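Local coordinates for cobalt-precorrin-5B C(1)-methyltransferase (Archaeoglobus fulgidus, PDB 1SR8), which probably catalyses the S-adenosylmethionine-dependent methylation of C-1 in cobalt-precorrin-5B, giving cobalt-precorrin-6A on the anaerobic route to adenosylcobalamin, at residues A[9-14]-A[29-34]; A[118-123]-A[159-164]; A[54-59]-A[150-155]. All coordinates share one frame; numbering follows the deposited sequence.

Contact 1 of 3, residues A[9-14]-A[29-34]; sequences YRYPEK and LYILTE
Tyr-11 reaches from the N-terminal loop across Ile-31 and Leu-32 of strand 30-33, an outermost strand of a three-stranded antiparallel sheet whose neighbour is strand 36-42. Its CG stands anti to the carbonyl carbon (chi1 -74°), which sends the ring out over the strand backbone. The tight part is here. Leu-32 CB makes an off-centre CH-pi contact with the ring, 4.1 Å from the Tyr-11 centroid, and the closest approach is from the backbone: Leu-32 O lies 3.2 Å from Tyr-11 CE2, obliquely to the ring. That carbonyl is buried by the contact and has no polar partner in the model, so the ring carbons shield it from solvent. Ile-31 meets the far end of the same ring, with CG2 near the ring plane at its edge and CA 3.4 Å from Tyr-11 OH. Tyrosine suits this place because its ring packs on aliphatic carbons while its hydroxyl reaches past them to bond Asp-4 OD1. Tyr-9 stands beside Tyr-11, whose CZ lies in the plane of the Tyr-9 ring at its edge; branched Ile-31 serves both tyrosines through one methyl. The other end of the contact is loose. Lys-14 NZ stays 5.8 Å from Glu-34 OE2, two opposite charges that do not meet; both residues are exposed, and Glu-34 instead forms a salt bridge with Lys-203 of helix 195-204. Back on the buried side, Tyr-9 and Ile-31 cross at about a right angle, with Tyr-9 OH 3.9 Å from Ile-31 CG2.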
loop_
_atom_site.group_PDB
_atom_site.type_symbol
_atom_site.label_atom_id
_atom_site.label_comp_id
_atom_site.label_asym_id
_atom_site.label_seq_id
_atom_site.Cartn_x
_atom_site.Cartn_y
_atom_site.Cartn_z
ATOM N N TYR A 9 14.671 0.910 5.640
ATOM C CA TYR A 9 15.622 0.190 6.472
ATOM C C TYR A 9 16.666 -0.425 5.550
ATOM O O TYR A 9 16.504 -0.444 4.323
ATOM C CB TYR A 9 14.923 -0.900 7.290
ATOM C CG TYR A 9 13.961 -1.756 6.491
ATOM C CD1 TYR A 9 14.411 -2.571 5.448
ATOM C CD2 TYR A 9 12.593 -1.742 6.771
ATOM C CE1 TYR A 9 13.525 -3.348 4.704
ATOM C CE2 TYR A 9 11.699 -2.517 6.030
ATOM C CZ TYR A 9 12.173 -3.317 4.999
ATOM O OH TYR A 9 11.287 -4.078 4.269
ATOM N N ARG A 10 17.745 -0.916 6.146
ATOM C CA ARG A 10 18.815 -1.535 5.385
ATOM C C ARG A 10 18.686 -3.046 5.429
ATOM O O ARG A 10 18.181 -3.613 6.399
ATOM C CB ARG A 10 20.167 -1.131 5.958
ATOM C CG ARG A 10 21.306 -1.958 5.433
ATOM C CD ARG A 10 22.605 -1.653 6.143
ATOM N NE ARG A 10 23.715 -2.285 5.446
ATOM C CZ ARG A 10 24.990 -1.957 5.616
ATOM N NH1 ARG A 10 25.327 -0.999 6.471
ATOM N NH2 ARG A 10 25.931 -2.572 4.911
ATOM N N TYR A 11 19.136 -3.694 4.363
ATOM C CA TYR A 11 19.094 -5.144 4.289
ATOM C C TYR A 11 20.460 -5.692 4.676
ATOM O O TYR A 11 21.491 -5.160 4.255
ATOM C CB TYR A 11 18.732 -5.610 2.873
ATOM C CG TYR A 11 17.272 -5.417 2.510
ATOM C CD1 TYR A 11 16.852 -4.313 1.769
ATOM C CD2 TYR A 11 16.309 -6.341 2.918
ATOM C CE1 TYR A 11 15.509 -4.137 1.440
ATOM C CE2 TYR A 11 14.966 -6.174 2.597
ATOM C CZ TYR A 11 14.572 -5.072 1.860
ATOM O OH TYR A 11 13.237 -4.907 1.553
ATOM N N PRO A 12 20.487 -6.750 5.505
ATOM C CA PRO A 12 21.751 -7.357 5.932
ATOM C C PRO A 12 22.579 -7.683 4.691
ATOM O O PRO A 12 22.113 -8.399 3.806
ATOM C CB PRO A 12 21.291 -8.611 6.668
ATOM C CG PRO A 12 19.998 -8.176 7.269
ATOM C CD PRO A 12 19.343 -7.436 6.128
ATOM N N GLU A 13 23.799 -7.162 4.614
ATOM C CA GLU A 13 24.632 -7.414 3.444
ATOM C C GLU A 13 24.831 -8.894 3.135
ATOM O O GLU A 13 25.092 -9.266 1.998
ATOM C CB GLU A 13 25.998 -6.753 3.597
ATOM C CG GLU A 13 26.834 -6.882 2.339
ATOM C CD GLU A 13 28.266 -6.444 2.532
ATOM O OE1 GLU A 13 28.968 -7.061 3.370
ATOM O OE2 GLU A 13 28.683 -5.486 1.841
ATOM N N LYS A 14 24.706 -9.739 4.148
ATOM C CA LYS A 14 24.881 -11.170 3.959
ATOM C C LYS A 14 23.661 -11.852 3.328
ATOM O O LYS A 14 23.704 -13.045 3.008
ATOM C CB LYS A 14 25.216 -11.822 5.300
ATOM C CG LYS A 14 24.264 -11.458 6.419
ATOM C CD LYS A 14 24.687 -12.115 7.720
ATOM C CE LYS A 14 23.641 -11.908 8.803
ATOM N NZ LYS A 14 24.011 -12.602 10.069
ATOM N N LEU A 29 8.930 -3.670 -5.302
ATOM C CA LEU A 29 8.142 -4.891 -5.404
ATOM C C LEU A 29 8.722 -6.110 -4.674
ATOM O O LEU A 29 8.054 -7.140 -4.550
ATOM C CB LEU A 29 7.882 -5.207 -6.886
ATOM C CG LEU A 29 6.949 -4.195 -7.576
ATOM C CD1 LEU A 29 7.048 -4.347 -9.079
ATOM C CD2 LEU A 29 5.516 -4.394 -7.113
ATOM N N TYR A 30 9.946 -5.994 -4.169
ATOM C CA TYR A 30 10.543 -7.111 -3.451
ATOM C C TYR A 30 11.174 -6.752 -2.116
ATOM O O TYR A 30 11.887 -5.749 -1.991
ATOM C CB TYR A 30 11.605 -7.798 -4.306
ATOM C CG TYR A 30 11.079 -8.381 -5.589
ATOM C CD1 TYR A 30 10.898 -7.579 -6.713
ATOM C CD2 TYR A 30 10.730 -9.726 -5.671
ATOM C CE1 TYR A 30 10.381 -8.099 -7.885
ATOM C CE2 TYR A 30 10.209 -10.260 -6.840
ATOM C CZ TYR A 30 10.034 -9.439 -7.942
ATOM O OH TYR A 30 9.478 -9.943 -9.099
ATOM N N ILE A 31 10.885 -7.591 -1.123
ATOM C CA ILE A 31 11.447 -7.472 0.215
ATOM C C ILE A 31 12.396 -8.668 0.325
ATOM O O ILE A 31 11.970 -9.824 0.381
ATOM C CB ILE A 31 10.390 -7.607 1.332
ATOM C CG1 ILE A 31 9.421 -6.428 1.302
ATOM C CG2 ILE A 31 11.087 -7.664 2.679
ATOM C CD1 ILE A 31 8.380 -6.476 2.401
ATOM N N LEU A 32 13.686 -8.385 0.333
ATOM C CA LEU A 32 14.690 -9.427 0.426
ATOM C C LEU A 32 14.662 -10.061 1.811
ATOM O O LEU A 32 14.533 -9.366 2.816
ATOM C CB LEU A 32 16.059 -8.814 0.137
ATOM C CG LEU A 32 17.344 -9.590 0.391
ATOM C CD1 LEU A 32 17.406 -10.832 -0.480
ATOM C CD2 LEU A 32 18.512 -8.671 0.091
ATOM N N THR A 33 14.750 -11.388 1.855
ATOM C CA THR A 33 14.770 -12.103 3.125
ATOM C C THR A 33 16.078 -12.880 3.258
ATOM O O THR A 33 16.927 -12.874 2.356
ATOM C CB THR A 33 13.602 -13.105 3.270
ATOM O OG1 THR A 33 13.829 -14.240 2.428
ATOM C CG2 THR A 33 12.291 -12.447 2.889
ATOM N N GLU A 34 16.224 -13.545 4.397
ATOM C CA GLU A 34 17.409 -14.338 4.706
ATOM C C GLU A 34 17.646 -15.385 3.610
ATOM O O GLU A 34 18.783 -15.629 3.199
ATOM C CB GLU A 34 17.206 -15.016 6.066
ATOM C CG GLU A 34 18.474 -15.288 6.849
ATOM C CD GLU A 34 18.188 -15.616 8.307
ATOM O OE1 GLU A 34 17.412 -16.558 8.565
ATOM O OE2 GLU A 34 18.738 -14.932 9.196
#

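Contact 2 of 3, residues A[118-123]-A[159-164]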
loop_
_atom_site.group_PDB
_atom_site.type_symbol
_atom_site.label_atom_id
_atom_site.label_comp_id
_atom_site.label_asym_id
_atom_site.label_seq_id
_atom_site.Cartn_x
_atom_site.Cartn_y
_atom_site.Cartn_z
ATOM N N PHE A 118 -15.476 7.963 -10.886
ATOM C CA PHE A 118 -15.577 6.622 -10.325
ATOM C C PHE A 118 -16.986 6.061 -10.491
ATOM O O PHE A 118 -17.963 6.682 -10.067
ATOM C CB PHE A 118 -15.175 6.681 -8.850
ATOM C CG PHE A 118 -13.776 7.191 -8.642
ATOM C CD1 PHE A 118 -12.684 6.349 -8.829
ATOM C CD2 PHE A 118 -13.548 8.532 -8.353
ATOM C CE1 PHE A 118 -11.377 6.836 -8.739
ATOM C CE2 PHE A 118 -12.243 9.034 -8.260
ATOM C CZ PHE A 118 -11.155 8.183 -8.456
ATOM N N GLY A 119 -17.090 4.883 -11.104
ATOM C CA GLY A 119 -18.396 4.293 -11.328
ATOM C C GLY A 119 -18.824 3.171 -10.408
ATOM O O GLY A 119 -18.611 3.210 -9.202
ATOM N N ARG A 120 -19.444 2.158 -11.000
ATOM C CA ARG A 120 -19.937 1.001 -10.257
ATOM C C ARG A 120 -18.826 0.246 -9.541
ATOM O O ARG A 120 -17.707 0.155 -10.045
ATOM C CB ARG A 120 -20.648 0.034 -11.208
ATOM C CG ARG A 120 -19.716 -0.609 -12.225
ATOM C CD ARG A 120 -20.381 -1.754 -12.977
ATOM N NE ARG A 120 -19.435 -2.446 -13.850
ATOM C CZ ARG A 120 -18.776 -1.871 -14.856
ATOM N NH1 ARG A 120 -18.953 -0.581 -15.136
ATOM N NH2 ARG A 120 -17.932 -2.587 -15.587
ATOM N N GLY A 121 -19.152 -0.304 -8.373
ATOM C CA GLY A 121 -18.186 -1.071 -7.610
ATOM C C GLY A 121 -17.357 -0.262 -6.636
ATOM O O GLY A 121 -16.675 -0.832 -5.785
ATOM N N VAL A 122 -17.395 1.062 -6.782
ATOM C CA VAL A 122 -16.664 1.971 -5.899
ATOM C C VAL A 122 -17.664 2.496 -4.872
ATOM O O VAL A 122 -18.621 3.180 -5.226
ATOM C CB VAL A 122 -16.058 3.167 -6.686
ATOM C CG1 VAL A 122 -15.277 4.085 -5.741
ATOM C CG2 VAL A 122 -15.146 2.647 -7.796
ATOM N N GLY A 123 -17.440 2.161 -3.604
ATOM C CA GLY A 123 -18.338 2.582 -2.547
ATOM C C GLY A 123 -18.527 4.079 -2.397
ATOM O O GLY A 123 -17.717 4.881 -2.857
ATOM N N SER A 159 -13.972 1.922 -12.759
ATOM C CA SER A 159 -14.994 1.075 -12.144
ATOM C C SER A 159 -14.446 -0.256 -11.662
ATOM O O SER A 159 -13.390 -0.705 -12.102
ATOM C CB SER A 159 -16.128 0.788 -13.137
ATOM O OG SER A 159 -16.757 1.983 -13.560
ATOM N N VAL A 160 -15.199 -0.886 -10.765
ATOM C CA VAL A 160 -14.836 -2.184 -10.210
ATOM C C VAL A 160 -16.056 -3.117 -10.351
ATOM O O VAL A 160 -16.939 -3.153 -9.492
ATOM C CB VAL A 160 -14.432 -2.041 -8.729
ATOM C CG1 VAL A 160 -13.876 -3.353 -8.207
ATOM C CG2 VAL A 160 -13.414 -0.919 -8.588
ATOM N N PRO A 161 -16.112 -3.880 -11.454
ATOM C CA PRO A 161 -17.189 -4.824 -11.773
ATOM C C PRO A 161 -17.746 -5.651 -10.613
ATOM O O PRO A 161 -18.964 -5.777 -10.478
ATOM C CB PRO A 161 -16.567 -5.687 -12.858
ATOM C CG PRO A 161 -15.726 -4.696 -13.601
ATOM C CD PRO A 161 -15.056 -3.922 -12.485
ATOM N N ASP A 162 -16.873 -6.213 -9.776
ATOM C CA ASP A 162 -17.338 -7.026 -8.651
ATOM C C ASP A 162 -17.160 -6.298 -7.336
ATOM O O ASP A 162 -17.164 -6.913 -6.270
ATOM C CB ASP A 162 -16.578 -8.351 -8.581
ATOM C CG ASP A 162 -16.720 -9.175 -9.842
ATOM O OD1 ASP A 162 -17.866 -9.424 -10.282
ATOM O OD2 ASP A 162 -15.678 -9.582 -10.394
ATOM N N GLY A 163 -17.011 -4.984 -7.416
ATOM C CA GLY A 163 -16.800 -4.202 -6.220
ATOM C C GLY A 163 -17.917 -4.244 -5.206
ATOM O O GLY A 163 -17.664 -4.362 -4.010
ATOM N N GLU A 164 -19.156 -4.148 -5.664
ATOM C CA GLU A 164 -20.279 -4.151 -4.739
ATOM C C GLU A 164 -20.363 -5.451 -3.962
ATOM O O GLU A 164 -20.682 -5.452 -2.770
ATOM C CB GLU A 164 -21.582 -3.914 -5.485
ATOM C CG GLU A 164 -22.740 -3.603 -4.563
ATOM C CD GLU A 164 -24.023 -3.378 -5.319
ATOM O OE1 GLU A 164 -24.042 -2.493 -6.202
ATOM O OE2 GLU A 164 -25.008 -4.090 -5.030
HETATM O O HOH W 1 -19.655 2.230 -14.168
#
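Arg-120 lays one face of its guanidinium over Ser-159 CB, with NH1 3.7 Å from that carbon, while NH2 comes within 3.6 Å of Pro-161 CG. The arginine sits in a type II beta turn running from Gly-119 to Val-122, which packs against a type I turn from Val-160 to Gly-163 leading into helix 163-168. With chi1 at 66°, CG is placed between the backbone N and the carbonyl carbon, and the chain then runs extended from CG to NE across the second turn. Arginine suits the spot because its flat group can rest on carbon and still keep its charge paired: NH2 forms a salt bridge with Glu-107 of strand 105-111. The backbones are joined directly, Val-160 N giving a nearly straight bond to Arg-120 O at 2.8 Å (172° at the hydrogen). Glycines let the two turns close up. Gly-121 holds the third position of its turn with positive phi, where a side chain would jam against the preceding carbonyl and also strike Val-160 O; as it is, its CA makes a CA-H...O contact with that oxygen at 3.1 Å. Gly-163 CA approaches Gly-121 O likewise, at 3.4 Å. On the buried side, Val-122 and Val-160 meet through their CG2 methyls 4.0 Å apart, small branched groups that give the two turns an apolar contact. Alongside the exposed Arg-120, a water accepts from its backbone N and, weakly, from NH1, and also bonds Ser-159 OG at 3.0 Å.

Contact 3 of 3, residues A[54-59]-A[150-155]; sequences AAIASL and FNFSGG
A Schellman motif ends helix 133-149, and the loop leaving it folds over the C-terminal part of helix 44-57 and the residues that follow, Phe-150 meeting Ile-56 and Ala-57, and Phe-152 meeting Ile-56 and Leu-59. The Phe-150 ring lies with one face on the helix: Ala-57 CA stands 3.7 Å from the ring centroid and only 3° off the ring normal, while Ala-57 CB leans over the far end of the same face, 3.4 Å from Phe-150 CZ. Alanine suits this position, its single methyl letting the ring lie directly on the helix backbone. An alanine in place of Phe-150 would probably open a gap over Ala-57, whose CA and CB would lose the ring face that covers them. Between the two phenylalanines comes Asn-151, the C-prime residue with positive phi, a conformation asparagine tolerates well; it turns the chain out of the helix, and the phenylalanines before and after it both point toward segment 54-59. The helix itself rests on the six-stranded mixed sheet, where Val-110 of strand 105-111 touches both Leu-59 and Phe-152. The CG of Phe-152 is anti to the backbone N (chi1 -179°), which carries the ring to Ile-56. The isoleucine crosses it at about a right angle, CG1 over one face and CD1 3.5 Å from Phe-152 CD2, while Leu-59 CD1 approaches obliquely to 3.7 Å from Phe-152 CE1. The opposite face is covered by the loop's own backbone, Gly-154 N lying 3.4 Å above the ring centre, where a side chain on that glycine would strike Phe-152 CZ.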
loop_
_atom_site.group_PDB
_atom_site.type_symbol
_atom_site.label_atom_id
_atom_site.label_comp_id
_atom_site.label_asym_id
_atom_site.label_seq_id
_atom_site.Cartn_x
_atom_site.Cartn_y
_atom_site.Cartn_z
ATOM N N ALA A 54 -3.593 3.176 -18.785
ATOM C CA ALA A 54 -3.679 2.244 -19.909
ATOM C C ALA A 54 -4.819 2.600 -20.868
ATOM O O ALA A 54 -4.690 2.458 -22.081
ATOM C CB ALA A 54 -3.850 0.820 -19.395
ATOM N N ALA A 55 -5.939 3.058 -20.330
ATOM C CA ALA A 55 -7.063 3.427 -21.171
ATOM C C ALA A 55 -6.698 4.582 -22.111
ATOM O O ALA A 55 -7.039 4.555 -23.298
ATOM C CB ALA A 55 -8.261 3.802 -20.301
ATOM N N ILE A 56 -6.004 5.593 -21.582
ATOM C CA ILE A 56 -5.588 6.759 -22.373
ATOM C C ILE A 56 -4.525 6.384 -23.405
ATOM O O ILE A 56 -4.606 6.765 -24.566
ATOM C CB ILE A 56 -5.003 7.886 -21.469
ATOM C CG1 ILE A 56 -6.107 8.493 -20.595
ATOM C CG2 ILE A 56 -4.345 8.965 -22.328
ATOM C CD1 ILE A 56 -5.615 9.564 -19.649
ATOM N N ALA A 57 -3.523 5.643 -22.963
ATOM C CA ALA A 57 -2.450 5.206 -23.829
ATOM C C ALA A 57 -2.949 4.295 -24.957
ATOM O O ALA A 57 -2.465 4.382 -26.086
ATOM C CB ALA A 57 -1.411 4.477 -23.003
ATOM N N SER A 58 -3.916 3.432 -24.655
ATOM C CA SER A 58 -4.446 2.488 -25.645
ATOM C C SER A 58 -5.164 3.151 -26.810
ATOM O O SER A 58 -5.458 2.507 -27.817
ATOM C CB SER A 58 -5.387 1.482 -24.979
ATOM O OG SER A 58 -6.608 2.092 -24.623
ATOM N N LEU A 59 -5.457 4.435 -26.679
ATOM C CA LEU A 59 -6.123 5.146 -27.755
ATOM C C LEU A 59 -5.210 5.277 -28.964
ATOM O O LEU A 59 -5.649 5.125 -30.100
ATOM C CB LEU A 59 -6.534 6.535 -27.299
ATOM C CG LEU A 59 -7.769 6.582 -26.421
ATOM C CD1 LEU A 59 -8.100 8.029 -26.109
ATOM C CD2 LEU A 59 -8.914 5.904 -27.146
ATOM N N PHE A 150 0.074 11.481 -24.106
ATOM C CA PHE A 150 -0.744 11.007 -25.211
ATOM C C PHE A 150 -1.691 12.063 -25.751
ATOM O O PHE A 150 -2.683 11.747 -26.404
ATOM C CB PHE A 150 -1.506 9.768 -24.755
ATOM C CG PHE A 150 -0.604 8.672 -24.257
ATOM C CD1 PHE A 150 0.080 7.848 -25.154
ATOM C CD2 PHE A 150 -0.383 8.502 -22.896
ATOM C CE1 PHE A 150 0.967 6.876 -24.706
ATOM C CE2 PHE A 150 0.505 7.532 -22.431
ATOM C CZ PHE A 150 1.181 6.718 -23.339
ATOM N N ASN A 151 -1.363 13.323 -25.487
ATOM C CA ASN A 151 -2.156 14.458 -25.937
ATOM C C ASN A 151 -3.652 14.173 -25.847
ATOM O O ASN A 151 -4.401 14.341 -26.808
ATOM C CB ASN A 151 -1.759 14.819 -27.366
ATOM C CG ASN A 151 -1.837 16.306 -27.627
ATOM O OD1 ASN A 151 -2.925 16.864 -27.818
ATOM N ND2 ASN A 151 -0.677 16.968 -27.617
ATOM N N PHE A 152 -4.065 13.749 -24.660
ATOM C CA PHE A 152 -5.448 13.413 -24.359
ATOM C C PHE A 152 -6.120 14.610 -23.684
ATOM O O PHE A 152 -5.499 15.302 -22.877
ATOM C CB PHE A 152 -5.460 12.200 -23.423
ATOM C CG PHE A 152 -6.826 11.728 -23.046
ATOM C CD1 PHE A 152 -7.654 11.122 -23.988
ATOM C CD2 PHE A 152 -7.278 11.861 -21.737
ATOM C CE1 PHE A 152 -8.918 10.650 -23.629
ATOM C CE2 PHE A 152 -8.540 11.393 -21.364
ATOM C CZ PHE A 152 -9.361 10.787 -22.310
ATOM N N SER A 153 -7.385 14.861 -24.015
ATOM C CA SER A 153 -8.107 15.982 -23.416
ATOM C C SER A 153 -9.423 15.568 -22.769
ATOM O O SER A 153 -10.093 16.388 -22.151
ATOM C CB SER A 153 -8.360 17.078 -24.458
ATOM O OG SER A 153 -9.079 16.569 -25.566
ATOM N N GLY A 154 -9.790 14.297 -22.906
ATOM C CA GLY A 154 -11.020 13.819 -22.305
ATOM C C GLY A 154 -10.832 13.434 -20.849
ATOM O O GLY A 154 -10.029 14.040 -20.140
ATOM N N GLY A 155 -11.576 12.427 -20.402
ATOM C CA GLY A 155 -11.466 11.969 -19.027
ATOM C C GLY A 155 -11.574 10.459 -18.957
ATOM O O GLY A 155 -11.623 9.794 -19.990
#

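Overall arrangement
From the N terminus, contact 1 comes first: it closes a short loop around helix 21-26, fastening the N-terminal segment to strand 30-33, before either of the others opens. Contacts 2 and 3 then cross along the chain. Segment 54-59 lies at the C-terminal end of helix 44-57, segment 118-123 runs from the end of strand 115-118 into strand 121-125, and segments 150-155 and 159-164 meet the two ends of strand 155-159. Contact 3 thus ties helix 44-57 to the loop after helix 133-149, beside the six-stranded sheet, while contact 2 joins that sheet to strand 121-125 and helix 163-168. Their centres are about 21 Å apart; contact 1, centred about 37 Å from contact 2, lies across the chain's centre from it.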